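Local coordinates for protein mitochondrial association factor 1 (Toxoplasma gondii, PDB 6BXT) that binds ADP-ribose, probably through a macro-domain-like fold, and probably takes part in tethering host mitochondria to the parasite's vacuole, at residues Tyr53-Gly58 with Ile93-Leu98. Sequence-based numbering, arbitrary orientation.
Sequences YGLFIG and IQERLL
Gln-94 reaches from helix 83-103 to the backbone of Leu-55 and makes the polar link here: its NE2 donates to Leu-55 O at 2.7 Å. The oxygen lies almost in the plane of the Gln-94 amide, yet the nitrogen sits well above the Leu-55 carbonyl plane, and the N-H points off line, at 138°. With CG anti to its own carbonyl carbon (chi1 -66°) and the chain extended beyond, Gln-94 spans the gap to the loop. Its OE1 bonds to His-150 NE2, so both ends of the buried amide are engaged and its rotation is probably fixed. The loop leaves strand 45-51 of the central sheet, leads into helix 61-76 and touches the bound ADP-ribose at Gly-58; a mixed sheet flanked by helices, with ADP-ribose at a loop after a strand, is consistent with a macro-domain-like fold. Next along the helix from Gln-94, Glu-95 lays its CG alongside Leu-55 CD1 at 4.3 Å, an aliphatic contact at the exposed margin, while its OE1 turns back to Gln-91 NE2. One turn after Gln-94, Leu-98 brings its CG to the same methyl, Leu-55 CD1, at 4.4 Å, and Val-171 of strand 166-171 also packs against the Leu-55 side chain.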
loop_
_atom_site.group_PDB
_atom_site.type_symbol
_atom_site.label_atom_id
_atom_site.label_comp_id
_atom_site.label_asym_id
_atom_site.label_seq_id
_atom_site.Cartn_x
_atom_site.Cartn_y
_atom_site.Cartn_z
ATOM N N TYR A 53 -7.443 0.900 -10.759
ATOM C CA TYR A 53 -8.789 0.345 -10.743
ATOM C C TYR A 53 -8.805 -1.059 -11.337
ATOM O O TYR A 53 -9.628 -1.892 -10.960
ATOM C CB TYR A 53 -9.750 1.254 -11.512
ATOM C CG TYR A 53 -9.582 2.723 -11.195
ATOM C CD1 TYR A 53 -9.845 3.213 -9.921
ATOM C CD2 TYR A 53 -9.160 3.620 -12.168
ATOM C CE1 TYR A 53 -9.690 4.555 -9.626
ATOM C CE2 TYR A 53 -9.004 4.964 -11.883
ATOM C CZ TYR A 53 -9.271 5.426 -10.610
ATOM O OH TYR A 53 -9.117 6.761 -10.323
ATOM N N GLY A 54 -7.886 -1.316 -12.262
ATOM C CA GLY A 54 -7.788 -2.614 -12.904
ATOM C C GLY A 54 -7.224 -3.691 -11.995
ATOM O O GLY A 54 -7.233 -4.870 -12.351
ATOM N N LEU A 55 -6.728 -3.287 -10.828
ATOM C CA LEU A 55 -6.218 -4.220 -9.820
ATOM C C LEU A 55 -5.074 -5.095 -10.342
ATOM O O LEU A 55 -4.870 -6.207 -9.854
ATOM C CB LEU A 55 -7.350 -5.116 -9.301
ATOM C CG LEU A 55 -8.557 -4.412 -8.674
ATOM C CD1 LEU A 55 -9.649 -5.425 -8.361
ATOM C CD2 LEU A 55 -8.151 -3.654 -7.417
ATOM N N PHE A 56 -4.333 -4.589 -11.324
ATOM C CA PHE A 56 -3.167 -5.293 -11.857
ATOM C C PHE A 56 -1.873 -4.584 -11.462
ATOM O O PHE A 56 -1.869 -3.377 -11.213
ATOM C CB PHE A 56 -3.257 -5.411 -13.384
ATOM C CG PHE A 56 -3.295 -4.088 -14.097
ATOM C CD1 PHE A 56 -2.124 -3.405 -14.395
ATOM C CD2 PHE A 56 -4.504 -3.531 -14.479
ATOM C CE1 PHE A 56 -2.162 -2.189 -15.050
ATOM C CE2 PHE A 56 -4.548 -2.317 -15.135
ATOM C CZ PHE A 56 -3.375 -1.644 -15.423
ATOM N N ILE A 57 -0.780 -5.342 -11.405
ATOM C CA ILE A 57 0.535 -4.777 -11.121
ATOM C C ILE A 57 1.274 -4.496 -12.424
ATOM O O ILE A 57 1.578 -5.410 -13.191
ATOM C CB ILE A 57 1.382 -5.714 -10.237
ATOM C CG1 ILE A 57 0.722 -5.876 -8.864
ATOM C CG2 ILE A 57 2.805 -5.166 -10.085
ATOM C CD1 ILE A 57 1.384 -6.913 -7.972
ATOM N N GLY A 58 1.568 -3.222 -12.660
ATOM C CA GLY A 58 2.234 -2.800 -13.877
ATOM C C GLY A 58 1.960 -1.338 -14.165
ATOM O O GLY A 58 1.722 -0.552 -13.249
ATOM N N ILE A 93 -5.767 -12.782 -9.302
ATOM C CA ILE A 93 -5.677 -13.039 -7.871
ATOM C C ILE A 93 -6.418 -11.970 -7.072
ATOM O O ILE A 93 -7.286 -12.277 -6.255
ATOM C CB ILE A 93 -4.206 -13.102 -7.410
ATOM C CG1 ILE A 93 -3.560 -14.398 -7.910
ATOM C CG2 ILE A 93 -4.107 -13.013 -5.883
ATOM C CD1 ILE A 93 -2.062 -14.474 -7.693
ATOM N N GLN A 94 -6.067 -10.712 -7.314
ATOM C CA GLN A 94 -6.638 -9.603 -6.562
ATOM C C GLN A 94 -8.102 -9.369 -6.920
ATOM O O GLN A 94 -8.820 -8.702 -6.185
ATOM C CB GLN A 94 -5.819 -8.330 -6.796
ATOM C CG GLN A 94 -4.407 -8.425 -6.229
ATOM C CD GLN A 94 -3.640 -7.115 -6.283
ATOM O OE1 GLN A 94 -2.877 -6.801 -5.371
ATOM N NE2 GLN A 94 -3.826 -6.353 -7.355
ATOM N N GLU A 95 -8.541 -9.920 -8.047
ATOM C CA GLU A 95 -9.954 -9.862 -8.413
ATOM C C GLU A 95 -10.774 -10.817 -7.551
ATOM O O GLU A 95 -11.820 -10.441 -7.020
ATOM C CB GLU A 95 -10.145 -10.195 -9.895
ATOM C CG GLU A 95 -10.044 -8.985 -10.819
ATOM C CD GLU A 95 -10.065 -9.356 -12.291
ATOM O OE1 GLU A 95 -10.297 -8.456 -13.124
ATOM O OE2 GLU A 95 -9.850 -10.543 -12.616
ATOM N N ARG A 96 -10.293 -12.048 -7.411
ATOM C CA ARG A 96 -10.982 -13.048 -6.602
ATOM C C ARG A 96 -10.944 -12.690 -5.119
ATOM O O ARG A 96 -11.958 -12.782 -4.429
ATOM C CB ARG A 96 -10.368 -14.431 -6.823
ATOM C CG ARG A 96 -10.642 -15.000 -8.204
ATOM C CD ARG A 96 -10.188 -16.444 -8.327
ATOM N NE ARG A 96 -10.207 -16.895 -9.718
ATOM C CZ ARG A 96 -9.158 -16.876 -10.539
ATOM N NH1 ARG A 96 -7.974 -16.437 -10.126
ATOM N NH2 ARG A 96 -9.292 -17.305 -11.785
ATOM N N LEU A 97 -9.776 -12.279 -4.635
ATOM C CA LEU A 97 -9.618 -11.916 -3.229
ATOM C C LEU A 97 -10.484 -10.710 -2.870
ATOM O O LEU A 97 -10.909 -10.556 -1.724
ATOM C CB LEU A 97 -8.150 -11.622 -2.912
ATOM C CG LEU A 97 -7.250 -12.823 -2.609
ATOM C CD1 LEU A 97 -5.788 -12.397 -2.571
ATOM C CD2 LEU A 97 -7.642 -13.478 -1.290
ATOM N N LEU A 98 -10.739 -9.854 -3.855
ATOM C CA LEU A 98 -11.618 -8.709 -3.665
ATOM C C LEU A 98 -13.047 -9.201 -3.446
ATOM O O LEU A 98 -13.767 -8.697 -2.582
ATOM C CB LEU A 98 -11.538 -7.773 -4.876
ATOM C CG LEU A 98 -12.124 -6.358 -4.803
ATOM C CD1 LEU A 98 -13.639 -6.361 -4.827
ATOM C CD2 LEU A 98 -11.611 -5.618 -3.576
#